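Beta-N-acetylhexosaminidase (Bacteroides fragilis, PDB 4PYS) is a beta-N-acetylhexosaminidase of glycosyl hydrolase family 20, probably hydrolysing terminal N-acetylhexosamine residues from glycans or glycoconjugates. Local coordinates at residues I82-E87 and P120-T125; H165-E170 and V221-M226; E177-P182 and Y201-V206; Y285-G290 and K337-G342. One frame throughout, in Å; residues are numbered along the deposited sequence.

Contact 1. Residues I82-E87 and P120-T125; sequences IRVTPE and PCVEIT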
loop_
_atom_site.group_PDB
_atom_site.type_symbol
_atom_site.label_atom_id
_atom_site.label_comp_id
_atom_site.label_asym_id
_atom_site.label_seq_id
_atom_site.Cartn_x
_atom_site.Cartn_y
_atom_site.Cartn_z
ATOM N N ILE A 82 -25.354 -4.542 1.014
ATOM C CA ILE A 82 -26.043 -3.725 2.008
ATOM C C ILE A 82 -27.469 -3.542 1.541
ATOM O O ILE A 82 -27.684 -3.149 0.396
ATOM C CB ILE A 82 -25.416 -2.326 2.129
ATOM C CG1 ILE A 82 -23.976 -2.396 2.658
ATOM C CG2 ILE A 82 -26.257 -1.451 3.053
ATOM C CD1 ILE A 82 -23.242 -1.036 2.647
ATOM N N ARG A 83 -28.443 -3.838 2.400
ATOM C CA ARG A 83 -29.830 -3.481 2.113
ATOM C C ARG A 83 -30.313 -2.554 3.204
ATOM O O ARG A 83 -30.343 -2.936 4.377
ATOM C CB ARG A 83 -30.734 -4.714 2.045
ATOM C CG ARG A 83 -30.548 -5.548 0.793
ATOM C CD ARG A 83 -31.339 -6.847 0.893
ATOM N NE ARG A 83 -30.630 -7.828 1.712
ATOM C CZ ARG A 83 -31.210 -8.889 2.257
ATOM N NH1 ARG A 83 -32.512 -9.091 2.081
ATOM N NH2 ARG A 83 -30.495 -9.740 2.984
ATOM N N VAL A 84 -30.659 -1.328 2.823
ATOM C CA VAL A 84 -31.293 -0.389 3.743
ATOM C C VAL A 84 -32.774 -0.337 3.405
ATOM O O VAL A 84 -33.135 -0.001 2.276
ATOM C CB VAL A 84 -30.692 1.030 3.608
ATOM C CG1 VAL A 84 -31.420 2.015 4.524
ATOM C CG2 VAL A 84 -29.203 1.018 3.923
ATOM N N THR A 85 -33.625 -0.697 4.369
ATOM C CA THR A 85 -35.072 -0.605 4.207
ATOM C C THR A 85 -35.568 0.442 5.200
ATOM O O THR A 85 -34.781 0.922 6.019
ATOM C CB THR A 85 -35.762 -1.966 4.478
ATOM O OG1 THR A 85 -35.764 -2.241 5.886
ATOM C CG2 THR A 85 -35.062 -3.089 3.738
ATOM N N PRO A 86 -36.859 0.829 5.122
ATOM C CA PRO A 86 -37.358 1.775 6.128
ATOM C C PRO A 86 -37.354 1.217 7.557
ATOM O O PRO A 86 -37.552 1.985 8.494
ATOM C CB PRO A 86 -38.800 2.035 5.677
ATOM C CG PRO A 86 -38.778 1.804 4.205
ATOM C CD PRO A 86 -37.799 0.681 3.993
ATOM N N GLU A 87 -37.128 -0.086 7.718
ATOM C CA GLU A 87 -37.133 -0.701 9.047
ATOM C C GLU A 87 -35.756 -1.082 9.590
ATOM O O GLU A 87 -35.541 -1.062 10.800
ATOM C CB GLU A 87 -38.050 -1.928 9.071
ATOM N N PRO A 120 -30.481 6.676 2.954
ATOM C CA PRO A 120 -31.533 6.486 1.945
ATOM C C PRO A 120 -31.675 5.008 1.644
ATOM O O PRO A 120 -30.672 4.294 1.637
ATOM C CB PRO A 120 -30.987 7.229 0.721
ATOM C CG PRO A 120 -30.051 8.279 1.305
ATOM C CD PRO A 120 -29.421 7.599 2.500
ATOM N N CYS A 121 -32.895 4.539 1.430
ATOM C CA CYS A 121 -33.093 3.121 1.157
ATOM C C CYS A 121 -32.381 2.725 -0.132
ATOM O O CYS A 121 -32.321 3.505 -1.090
ATOM C CB CYS A 121 -34.581 2.787 1.108
ATOM S SG CYS A 121 -35.385 3.047 2.707
ATOM N N VAL A 122 -31.820 1.520 -0.145
ATOM C CA VAL A 122 -30.918 1.127 -1.220
ATOM C C VAL A 122 -30.573 -0.350 -1.103
ATOM O O VAL A 122 -30.684 -0.943 -0.027
ATOM C CB VAL A 122 -29.611 1.964 -1.162
ATOM C CG1 VAL A 122 -28.730 1.519 0.003
ATOM C CG2 VAL A 122 -28.832 1.872 -2.471
ATOM N N GLU A 123 -30.195 -0.957 -2.222
ATOM C CA GLU A 123 -29.453 -2.206 -2.176
ATOM C C GLU A 123 -28.144 -2.013 -2.927
ATOM O O GLU A 123 -28.135 -1.622 -4.098
ATOM C CB GLU A 123 -30.260 -3.365 -2.770
ATOM C CG GLU A 123 -29.525 -4.699 -2.704
ATOM C CD GLU A 123 -30.419 -5.883 -3.042
ATOM O OE1 GLU A 123 -31.660 -5.732 -3.023
ATOM O OE2 GLU A 123 -29.869 -6.965 -3.323
ATOM N N ILE A 124 -27.041 -2.259 -2.234
ATOM C CA ILE A 124 -25.712 -2.132 -2.814
ATOM C C ILE A 124 -25.076 -3.511 -2.801
ATOM O O ILE A 124 -25.078 -4.181 -1.766
ATOM C CB ILE A 124 -24.850 -1.193 -1.962
ATOM C CG1 ILE A 124 -25.455 0.211 -1.939
ATOM C CG2 ILE A 124 -23.426 -1.137 -2.500
ATOM C CD1 ILE A 124 -24.852 1.103 -0.856
ATOM N N THR A 125 -24.566 -3.943 -3.953
ATOM C CA THR A 125 -23.850 -5.209 -4.056
ATOM C C THR A 125 -22.502 -4.881 -4.655
ATOM O O THR A 125 -22.435 -4.217 -5.704
ATOM C CB THR A 125 -24.582 -6.194 -4.984
ATOM O OG1 THR A 125 -25.959 -6.286 -4.585
ATOM C CG2 THR A 125 -23.941 -7.569 -4.894
#
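I82 pairs with I124 through two backbone bonds, its N donating to I124 O at 2.8 Å while I124 N donates in return to I82 O. Their branched side chains share one face of the sheet, where apolar I82 packs on A102, S105 and L106 of helix 96-109. R83 turns to the other face, and its CG lies alongside E123 CG at 3.7 Å, the two long chains running the same way. Their charged ends do not meet; the guanidinium of R83 makes its salt bridge with E92 instead. V84 returns to the helix side, bonded through N and O to V122. A chi1 of 73° in V122 places its CG1 4.0 Å from V84 CG2. Past the strand, T85 OG1 accepts from E87 N in an ST turn, and P86 CD rests on C121 SG at 3.6 Å. Antiparallel strands with a helix against their apolar face form this part of the non-catalytic alpha/beta domain that accompanies the barrel in family 20.

Contact 2. Residues H165-E170 and V221-M226; sequences HWHLTE and VPEIDM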
loop_
_atom_site.group_PDB
_atom_site.type_symbol
_atom_site.label_atom_id
_atom_site.label_comp_id
_atom_site.label_asym_id
_atom_site.label_seq_id
_atom_site.Cartn_x
_atom_site.Cartn_y
_atom_site.Cartn_z
ATOM N N HIS A 165 1.882 -0.753 1.829
ATOM C CA HIS A 165 3.265 -1.157 1.559
ATOM C C HIS A 165 4.158 -0.138 2.257
ATOM O O HIS A 165 4.124 1.047 1.934
ATOM C CB HIS A 165 3.427 -1.156 0.031
ATOM C CG HIS A 165 4.819 -1.376 -0.467
ATOM N ND1 HIS A 165 5.119 -1.376 -1.813
ATOM C CD2 HIS A 165 5.993 -1.589 0.177
ATOM C CE1 HIS A 165 6.414 -1.568 -1.979
ATOM N NE2 HIS A 165 6.969 -1.708 -0.785
ATOM N N TRP A 166 4.924 -0.590 3.249
ATOM C CA TRP A 166 5.667 0.320 4.115
ATOM C C TRP A 166 7.155 0.233 3.769
ATOM O O TRP A 166 7.820 -0.740 4.109
ATOM C CB TRP A 166 5.440 -0.070 5.585
ATOM C CG TRP A 166 5.701 1.029 6.581
ATOM C CD1 TRP A 166 6.055 2.322 6.313
ATOM C CD2 TRP A 166 5.620 0.919 8.009
ATOM N NE1 TRP A 166 6.203 3.024 7.500
ATOM C CE2 TRP A 166 5.938 2.183 8.550
ATOM C CE3 TRP A 166 5.318 -0.131 8.883
ATOM C CZ2 TRP A 166 5.972 2.426 9.934
ATOM C CZ3 TRP A 166 5.339 0.110 10.256
ATOM C CH2 TRP A 166 5.674 1.378 10.766
ATOM N N HIS A 167 7.653 1.242 3.060
ATOM C CA HIS A 167 9.028 1.260 2.577
ATOM C C HIS A 167 9.862 1.795 3.732
ATOM O O HIS A 167 9.923 3.005 3.950
ATOM C CB HIS A 167 9.119 2.167 1.337
ATOM C CG HIS A 167 10.461 2.166 0.664
ATOM N ND1 HIS A 167 10.820 1.238 -0.290
ATOM C CD2 HIS A 167 11.520 3.002 0.791
ATOM C CE1 HIS A 167 12.051 1.487 -0.705
ATOM N NE2 HIS A 167 12.498 2.554 -0.064
ATOM N N LEU A 168 10.489 0.883 4.475
ATOM C CA LEU A 168 11.071 1.178 5.781
ATOM C C LEU A 168 12.573 1.400 5.787
ATOM O O LEU A 168 13.121 1.862 6.786
ATOM C CB LEU A 168 10.773 0.023 6.750
ATOM C CG LEU A 168 9.346 -0.016 7.279
ATOM C CD1 LEU A 168 8.982 -1.446 7.689
ATOM C CD2 LEU A 168 9.230 0.922 8.460
ATOM N N THR A 169 13.256 1.041 4.703
ATOM C CA THR A 169 14.713 1.137 4.699
ATOM C C THR A 169 15.181 1.786 3.420
ATOM O O THR A 169 14.652 1.514 2.343
ATOM C CB THR A 169 15.391 -0.244 4.817
ATOM O OG1 THR A 169 15.197 -0.972 3.596
ATOM C CG2 THR A 169 14.807 -1.032 5.993
ATOM N N GLU A 170 16.179 2.648 3.553
ATOM C CA GLU A 170 16.720 3.405 2.435
ATOM C C GLU A 170 18.137 3.776 2.805
ATOM O O GLU A 170 18.532 3.632 3.972
ATOM C CB GLU A 170 15.924 4.693 2.237
ATOM C CG GLU A 170 14.807 4.576 1.223
ATOM C CD GLU A 170 15.344 4.313 -0.164
ATOM O OE1 GLU A 170 16.496 4.721 -0.425
ATOM O OE2 GLU A 170 14.627 3.695 -0.985
ATOM N N VAL A 221 2.596 -4.605 4.452
ATOM C CA VAL A 221 3.663 -5.306 3.745
ATOM C C VAL A 221 4.956 -4.522 3.964
ATOM O O VAL A 221 5.113 -3.435 3.433
ATOM C CB VAL A 221 3.360 -5.355 2.253
ATOM C CG1 VAL A 221 4.470 -6.096 1.492
ATOM C CG2 VAL A 221 2.024 -6.053 2.012
ATOM N N PRO A 222 5.884 -5.070 4.760
ATOM C CA PRO A 222 7.132 -4.327 4.964
ATOM C C PRO A 222 8.069 -4.484 3.774
ATOM O O PRO A 222 8.080 -5.551 3.138
ATOM C CB PRO A 222 7.745 -5.026 6.180
ATOM C CG PRO A 222 7.285 -6.456 6.051
ATOM C CD PRO A 222 5.889 -6.381 5.437
ATOM N N GLU A 223 8.850 -3.450 3.480
ATOM C CA GLU A 223 9.925 -3.589 2.494
ATOM C C GLU A 223 11.283 -3.394 3.170
ATOM O O GLU A 223 11.560 -2.337 3.738
ATOM C CB GLU A 223 9.783 -2.594 1.348
ATOM C CG GLU A 223 10.866 -2.757 0.267
ATOM C CD GLU A 223 10.733 -1.767 -0.872
ATOM O OE1 GLU A 223 9.664 -1.128 -1.009
ATOM O OE2 GLU A 223 11.695 -1.619 -1.655
ATOM N N ILE A 224 12.108 -4.429 3.103
ATOM C CA ILE A 224 13.477 -4.362 3.594
ATOM C C ILE A 224 14.358 -4.442 2.359
ATOM O O ILE A 224 14.480 -5.506 1.749
ATOM C CB ILE A 224 13.803 -5.545 4.508
ATOM C CG1 ILE A 224 12.675 -5.769 5.523
ATOM C CG2 ILE A 224 15.149 -5.318 5.215
ATOM C CD1 ILE A 224 12.471 -4.595 6.479
ATOM N N ASP A 225 14.966 -3.320 1.989
ATOM C CA ASP A 225 15.739 -3.250 0.754
ATOM C C ASP A 225 17.095 -3.920 0.842
ATOM O O ASP A 225 17.878 -3.664 1.755
ATOM C CB ASP A 225 15.901 -1.803 0.304
ATOM C CG ASP A 225 14.823 -1.396 -0.637
ATOM O OD1 ASP A 225 13.947 -2.251 -0.850
ATOM O OD2 ASP A 225 14.836 -0.262 -1.157
HETATM N N MSE A 226 17.359 -4.780 -0.131
HETATM C CA MSE A 226 18.632 -5.463 -0.233
HETATM C C MSE A 226 18.771 -5.864 -1.700
HETATM O O MSE A 226 17.765 -6.140 -2.364
HETATM C CB MSE A 226 18.654 -6.680 0.697
HETATM C CG MSE A 226 17.456 -7.602 0.537
HETATM SE SE MSE A 226 17.438 -9.022 1.877
HETATM C CE MSE A 226 16.902 -7.947 3.419
HETATM O O HOH W 1 12.404 -0.151 2.067
HETATM O O HOH W 2 18.092 -1.285 3.037
#
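E223 carries the contact by sending its carboxylate between two histidines of the neighbouring parallel strand. Its CG stands anti to the backbone N (chi1 -178°) and the chain runs out straight, far enough for OE1 to accept two bonds. H167 ND1 donates to E223 OE1 at 2.7 Å; the oxygen lies near the H167 ring plane, while ND1 stands above the carboxylate plane. H165 NE2 arrives at the same E223 OE1 from the opposite face, at 2.8 Å and on the anti side; this bond is more bent, 140° at the hydrogen. The other oxygen, E223 OE2, accepts from W341, so three donors grip the carboxylate. A glutamate suits the place because it is long enough to put one oxygen between both rings and leave the other for W341.

T169 works further along, where the strands part. Its OG1 accepts from D225 N at 2.9 Å in a nearly straight bond, and a water joins the same hydroxyl to D225 O. A second water, lying over the face of the H167 ring, links T169 N to E223 O. H167 uses both nitrogens: its NE2 donates to E170 OE2 at 2.6 Å. This is a buried polar network at the C-terminal ends of barrel strands; within it E223 OE2 and D225 OD1 lie 2.5 Å apart, so close that one acid probably holds a proton.

Contact 3. Residues E177-P182 and Y201-V206; sequences EIKRYP and YSQEEV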
loop_
_atom_site.group_PDB
_atom_site.type_symbol
_atom_site.label_atom_id
_atom_site.label_comp_id
_atom_site.label_asym_id
_atom_site.label_seq_id
_atom_site.Cartn_x
_atom_site.Cartn_y
_atom_site.Cartn_z
ATOM N N GLU A 177 13.072 -1.238 13.703
ATOM C CA GLU A 177 13.885 -1.737 14.813
ATOM C C GLU A 177 14.085 -3.245 14.722
ATOM O O GLU A 177 13.116 -4.003 14.578
ATOM C CB GLU A 177 13.264 -1.373 16.168
ATOM C CG GLU A 177 14.120 -1.843 17.346
ATOM C CD GLU A 177 13.526 -1.523 18.707
ATOM O OE1 GLU A 177 12.335 -1.814 18.937
ATOM O OE2 GLU A 177 14.269 -0.995 19.559
ATOM N N ILE A 178 15.347 -3.662 14.808
ATOM C CA ILE A 178 15.733 -5.069 14.818
ATOM C C ILE A 178 16.516 -5.273 16.107
ATOM O O ILE A 178 17.606 -4.723 16.257
ATOM C CB ILE A 178 16.647 -5.427 13.619
ATOM C CG1 ILE A 178 15.983 -5.066 12.280
ATOM C CG2 ILE A 178 17.021 -6.909 13.659
ATOM C CD1 ILE A 178 14.602 -5.689 12.062
ATOM N N LYS A 179 15.954 -6.037 17.042
ATOM C CA LYS A 179 16.532 -6.165 18.379
ATOM C C LYS A 179 17.931 -6.773 18.346
ATOM O O LYS A 179 18.799 -6.404 19.143
ATOM C CB LYS A 179 15.631 -7.021 19.276
ATOM C CG LYS A 179 14.241 -6.448 19.532
ATOM C CD LYS A 179 14.318 -5.197 20.375
ATOM C CE LYS A 179 12.970 -4.868 21.000
ATOM N NZ LYS A 179 13.069 -3.661 21.868
ATOM N N ARG A 180 18.138 -7.700 17.419
ATOM C CA ARG A 180 19.412 -8.409 17.328
ATOM C C ARG A 180 20.535 -7.484 16.871
ATOM O O ARG A 180 21.697 -7.706 17.191
ATOM C CB ARG A 180 19.297 -9.593 16.367
ATOM C CG ARG A 180 20.476 -10.544 16.459
ATOM C CD ARG A 180 20.627 -11.372 15.209
ATOM N NE ARG A 180 21.854 -12.164 15.264
ATOM C CZ ARG A 180 21.873 -13.486 15.372
ATOM N NH1 ARG A 180 20.724 -14.156 15.419
ATOM N NH2 ARG A 180 23.032 -14.137 15.410
ATOM N N TYR A 181 20.171 -6.452 16.115
ATOM C CA TYR A 181 21.146 -5.504 15.600
ATOM C C TYR A 181 20.683 -4.077 15.885
ATOM O O TYR A 181 20.150 -3.397 14.997
ATOM C CB TYR A 181 21.370 -5.715 14.100
ATOM C CG TYR A 181 21.820 -7.113 13.717
ATOM C CD1 TYR A 181 23.052 -7.607 14.126
ATOM C CD2 TYR A 181 21.015 -7.928 12.926
ATOM C CE1 TYR A 181 23.471 -8.880 13.765
ATOM C CE2 TYR A 181 21.421 -9.199 12.559
ATOM C CZ TYR A 181 22.648 -9.672 12.986
ATOM O OH TYR A 181 23.052 -10.937 12.623
ATOM N N PRO A 182 20.872 -3.629 17.137
ATOM C CA PRO A 182 20.381 -2.336 17.629
ATOM C C PRO A 182 20.895 -1.144 16.831
ATOM O O PRO A 182 20.176 -0.152 16.728
ATOM C CB PRO A 182 20.916 -2.280 19.063
ATOM C CG PRO A 182 21.094 -3.704 19.458
ATOM C CD PRO A 182 21.541 -4.399 18.203
ATOM N N TYR A 201 10.734 3.330 13.889
ATOM C CA TYR A 201 9.577 2.655 14.453
ATOM C C TYR A 201 10.065 1.490 15.312
ATOM O O TYR A 201 10.721 0.568 14.817
ATOM C CB TYR A 201 8.663 2.198 13.324
ATOM C CG TYR A 201 8.367 3.369 12.411
ATOM C CD1 TYR A 201 7.492 4.376 12.812
ATOM C CD2 TYR A 201 9.021 3.512 11.191
ATOM C CE1 TYR A 201 7.240 5.477 11.994
ATOM C CE2 TYR A 201 8.784 4.614 10.366
ATOM C CZ TYR A 201 7.893 5.595 10.778
ATOM O OH TYR A 201 7.649 6.705 9.980
ATOM N N SER A 202 9.784 1.562 16.608
ATOM C CA SER A 202 10.196 0.509 17.533
ATOM C C SER A 202 9.306 -0.700 17.296
ATOM O O SER A 202 8.273 -0.591 16.635
ATOM C CB SER A 202 10.027 0.971 18.974
ATOM O OG SER A 202 8.655 1.165 19.255
ATOM N N GLN A 203 9.687 -1.855 17.833
ATOM C CA GLN A 203 8.868 -3.041 17.626
ATOM C C GLN A 203 7.486 -2.868 18.266
ATOM O O GLN A 203 6.491 -3.365 17.737
ATOM C CB GLN A 203 9.607 -4.300 18.107
ATOM C CG GLN A 203 10.926 -4.463 17.355
ATOM C CD GLN A 203 11.448 -5.890 17.315
ATOM O OE1 GLN A 203 11.067 -6.735 18.129
ATOM N NE2 GLN A 203 12.339 -6.161 16.359
ATOM N N GLU A 204 7.434 -2.129 19.376
ATOM C CA GLU A 204 6.167 -1.813 20.045
ATOM C C GLU A 204 5.252 -0.968 19.164
ATOM O O GLU A 204 4.058 -1.243 19.048
ATOM C CB GLU A 204 6.428 -1.080 21.362
ATOM C CG GLU A 204 6.413 -1.989 22.574
ATOM C CD GLU A 204 5.131 -2.786 22.667
ATOM O OE1 GLU A 204 4.045 -2.170 22.714
ATOM O OE2 GLU A 204 5.210 -4.032 22.679
ATOM N N GLU A 205 5.813 0.072 18.559
ATOM C CA GLU A 205 5.058 0.903 17.614
ATOM C C GLU A 205 4.557 0.107 16.403
ATOM O O GLU A 205 3.436 0.315 15.929
ATOM C CB GLU A 205 5.907 2.098 17.159
ATOM C CG GLU A 205 6.119 3.153 18.249
ATOM C CD GLU A 205 7.193 4.179 17.899
ATOM O OE1 GLU A 205 8.207 3.804 17.269
ATOM O OE2 GLU A 205 7.030 5.361 18.271
ATOM N N VAL A 206 5.385 -0.800 15.896
ATOM C CA VAL A 206 4.973 -1.651 14.787
ATOM C C VAL A 206 3.791 -2.517 15.198
ATOM O O VAL A 206 2.845 -2.672 14.436
ATOM C CB VAL A 206 6.133 -2.534 14.290
ATOM C CG1 VAL A 206 5.616 -3.626 13.339
ATOM C CG2 VAL A 206 7.172 -1.675 13.595
HETATM O O HOH W 3 9.945 -1.758 21.107
#
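E177 N donates to Y201 O at 3.2 Å, nearly along the C=O axis, and so joins the irregular segment 177-182 to the residues leading into helix 203-214. E177 then extends its side chain, CG anti to the backbone N (chi1 -178°), and brings OE1 to the start of that helix. There Q203 N donates to E177 OE1 at 2.9 Å, on the anti side and 22° out of the carboxylate plane. Q203 answers with its own side chain, which crosses E177 at about a right angle. Its NE2 bonds E177 O at 2.9 Å, almost straight at the hydrogen but above the carbonyl plane. Glutamine suits this place because the amide has a second N-H, which goes to E276 of helix 264-280. K179 lies obliquely across the amide, its CG 3.5 Å from Q203 OE1, and its ammonium bends back to make a salt bridge with E177, NZ to OE1 at 3.5 Å.

S202 is the N-cap: its OG accepts from E205 N, while S202 N donates to E205 OE1 at 2.8 Å, completing a capping box. A water that donates to E177 OE1 also accepts from E204 N. Serine and the two glutamates thus supply acceptors for N-H groups of the N-cap and the first turn. Negative charge on E177 and E205 at this end would probably also interact favourably with the helix dipole, while K179 would offset part of it.

Contact 4. Residues Y285-G290 and K337-G342; sequences YIHLGG and KAIFWG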
loop_
_atom_site.group_PDB
_atom_site.type_symbol
_atom_site.label_atom_id
_atom_site.label_comp_id
_atom_site.label_asym_id
_atom_site.label_seq_id
_atom_site.Cartn_x
_atom_site.Cartn_y
_atom_site.Cartn_z
ATOM N N TYR A 285 3.092 -11.543 2.354
ATOM C CA TYR A 285 4.027 -10.947 1.408
ATOM C C TYR A 285 5.076 -10.078 2.100
ATOM O O TYR A 285 4.746 -9.209 2.917
ATOM C CB TYR A 285 3.265 -10.034 0.447
ATOM C CG TYR A 285 2.300 -10.767 -0.434
ATOM C CD1 TYR A 285 2.702 -11.262 -1.663
ATOM C CD2 TYR A 285 0.977 -10.944 -0.050
ATOM C CE1 TYR A 285 1.824 -11.928 -2.484
ATOM C CE2 TYR A 285 0.085 -11.609 -0.871
ATOM C CZ TYR A 285 0.517 -12.104 -2.083
ATOM O OH TYR A 285 -0.358 -12.774 -2.915
ATOM N N ILE A 286 6.338 -10.284 1.743
ATOM C CA ILE A 286 7.416 -9.415 2.231
ATOM C C ILE A 286 8.146 -8.872 1.016
ATOM O O ILE A 286 8.506 -9.644 0.121
ATOM C CB ILE A 286 8.425 -10.210 3.083
ATOM C CG1 ILE A 286 7.716 -10.963 4.215
ATOM C CG2 ILE A 286 9.520 -9.285 3.628
ATOM C CD1 ILE A 286 7.171 -10.061 5.327
ATOM N N HIS A 287 8.376 -7.563 0.979
ATOM C CA HIS A 287 9.002 -6.935 -0.179
ATOM C C HIS A 287 10.503 -6.841 0.096
ATOM O O HIS A 287 10.904 -6.339 1.143
ATOM C CB HIS A 287 8.428 -5.533 -0.376
ATOM C CG HIS A 287 8.573 -4.993 -1.768
ATOM N ND1 HIS A 287 9.792 -4.868 -2.404
ATOM C CD2 HIS A 287 7.647 -4.510 -2.635
ATOM C CE1 HIS A 287 9.609 -4.359 -3.609
ATOM N NE2 HIS A 287 8.317 -4.127 -3.772
ATOM N N LEU A 288 11.325 -7.326 -0.826
ATOM C CA LEU A 288 12.775 -7.309 -0.622
ATOM C C LEU A 288 13.478 -6.314 -1.544
ATOM O O LEU A 288 14.700 -6.350 -1.685
ATOM C CB LEU A 288 13.366 -8.709 -0.810
ATOM C CG LEU A 288 12.881 -9.763 0.185
ATOM C CD1 LEU A 288 13.527 -11.118 -0.099
ATOM C CD2 LEU A 288 13.152 -9.317 1.629
ATOM N N GLY A 289 12.715 -5.415 -2.158
ATOM C CA GLY A 289 13.294 -4.458 -3.088
ATOM C C GLY A 289 13.940 -5.124 -4.287
ATOM O O GLY A 289 13.265 -5.699 -5.131
ATOM N N GLY A 290 15.261 -5.052 -4.372
ATOM C CA GLY A 290 15.967 -5.752 -5.426
ATOM C C GLY A 290 16.243 -4.923 -6.664
ATOM O O GLY A 290 16.859 -5.410 -7.613
ATOM N N LYS A 337 5.744 -15.069 0.676
ATOM C CA LYS A 337 6.085 -14.740 -0.701
ATOM C C LYS A 337 7.022 -13.540 -0.702
ATOM O O LYS A 337 6.965 -12.701 0.199
ATOM C CB LYS A 337 4.822 -14.442 -1.509
ATOM C CG LYS A 337 3.965 -15.699 -1.715
ATOM C CD LYS A 337 2.743 -15.436 -2.580
ATOM C CE LYS A 337 1.976 -16.734 -2.849
ATOM N NZ LYS A 337 2.838 -17.779 -3.478
ATOM N N ALA A 338 7.891 -13.465 -1.703
ATOM C CA ALA A 338 8.884 -12.394 -1.772
ATOM C C ALA A 338 8.599 -11.489 -2.957
ATOM O O ALA A 338 8.551 -11.960 -4.099
ATOM C CB ALA A 338 10.270 -12.990 -1.894
ATOM N N ILE A 339 8.416 -10.193 -2.705
ATOM C CA ILE A 339 8.183 -9.256 -3.798
ATOM C C ILE A 339 9.489 -8.546 -4.137
ATOM O O ILE A 339 10.218 -8.129 -3.238
ATOM C CB ILE A 339 7.132 -8.181 -3.442
ATOM C CG1 ILE A 339 5.834 -8.825 -2.952
ATOM C CG2 ILE A 339 6.848 -7.291 -4.656
ATOM C CD1 ILE A 339 4.848 -7.818 -2.317
ATOM N N PHE A 340 9.778 -8.412 -5.430
ATOM C CA PHE A 340 10.961 -7.686 -5.887
ATOM C C PHE A 340 10.532 -6.638 -6.894
ATOM O O PHE A 340 9.579 -6.857 -7.635
ATOM C CB PHE A 340 11.938 -8.627 -6.598
ATOM C CG PHE A 340 12.590 -9.639 -5.702
ATOM C CD1 PHE A 340 13.657 -9.281 -4.886
ATOM C CD2 PHE A 340 12.166 -10.957 -5.706
ATOM C CE1 PHE A 340 14.277 -10.216 -4.074
ATOM C CE2 PHE A 340 12.782 -11.907 -4.894
ATOM C CZ PHE A 340 13.837 -11.532 -4.076
ATOM N N TRP A 341 11.233 -5.509 -6.948
ATOM C CA TRP A 341 11.013 -4.561 -8.042
ATOM C C TRP A 341 11.397 -5.214 -9.372
ATOM O O TRP A 341 12.291 -6.054 -9.417
ATOM C CB TRP A 341 11.830 -3.282 -7.832
ATOM C CG TRP A 341 11.428 -2.506 -6.597
ATOM C CD1 TRP A 341 12.169 -2.330 -5.459
ATOM C CD2 TRP A 341 10.195 -1.822 -6.382
ATOM N NE1 TRP A 341 11.469 -1.571 -4.553
ATOM C CE2 TRP A 341 10.254 -1.242 -5.099
ATOM C CE3 TRP A 341 9.049 -1.629 -7.154
ATOM C CZ2 TRP A 341 9.207 -0.492 -4.571
ATOM C CZ3 TRP A 341 8.007 -0.874 -6.628
ATOM C CH2 TRP A 341 8.092 -0.317 -5.350
ATOM N N GLY A 342 10.722 -4.828 -10.454
ATOM C CA GLY A 342 10.890 -5.506 -11.731
ATOM C C GLY A 342 12.267 -5.448 -12.385
ATOM O O GLY A 342 12.548 -6.261 -13.272
#
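H287 and W341 meet because their first torsions bring the two rings against each other: the imidazole extends anti to its own N (chi1 -158°), while the indole CG stands anti to the carbonyl carbon (chi1 -64°). H287 CE1 comes over one face of the indole, 3.5 Å from W341 NE1, with the ring planes oblique to each other; W341 NE1 itself donates to E223. I339 lays a methyl over a face of the same imidazole, its CG2 3.8 Å from the H287 ring centroid in a CH-pi contact. At the ring edge, G289 N donates to H287 ND1 at 3.0 Å, in the ring plane, while NE2 bonds Q359; the two bonds fix the rotation of the ring. Histidine suits the site by offering polar nitrogens at its edge and a flat face to the isoleucine.

At the strand start Y285 and K337 run side by side, the aliphatic K337 CD 3.6 Å from Y285 CE1. Beyond the paired residues, L288 lies alongside F340, its CB 3.7 Å from F340 CE1. Past the last bridge, W341 N still donates to G289 O at 2.7 Å, where the positive phi of G289 is easily adopted by a residue without a side chain.

L288, A338 and F340 pack against helix 316-333, whereas Y285, I339 and W341 touch strand 356-360. On the far flank, H287 makes backbone bonds to P222 and I224, continuing the barrel from strand 219-223.

From the N terminus, contact 1 comes first and closes the loop from strand 80-84 through helix 96-109 to strand 117-126, wholly within the accessory domain and about 42 Å, centre to centre, from contacts 2 and 4. The catalytic barrel follows. Contact 2 joins two of its parallel strands and closes the loop between them; contact 3 is nested inside that loop, securing the start of helix 203-214 just before strand 219-223, and Y201 packs against W166 and L168. Contact 4 closes a later loop, in series, which includes the zinc ligands C301 and C304. Contacts 2 and 4 touch directly, D225 packing on G289 and H165 on H287, so the strands of the two contacts meet inside the barrel.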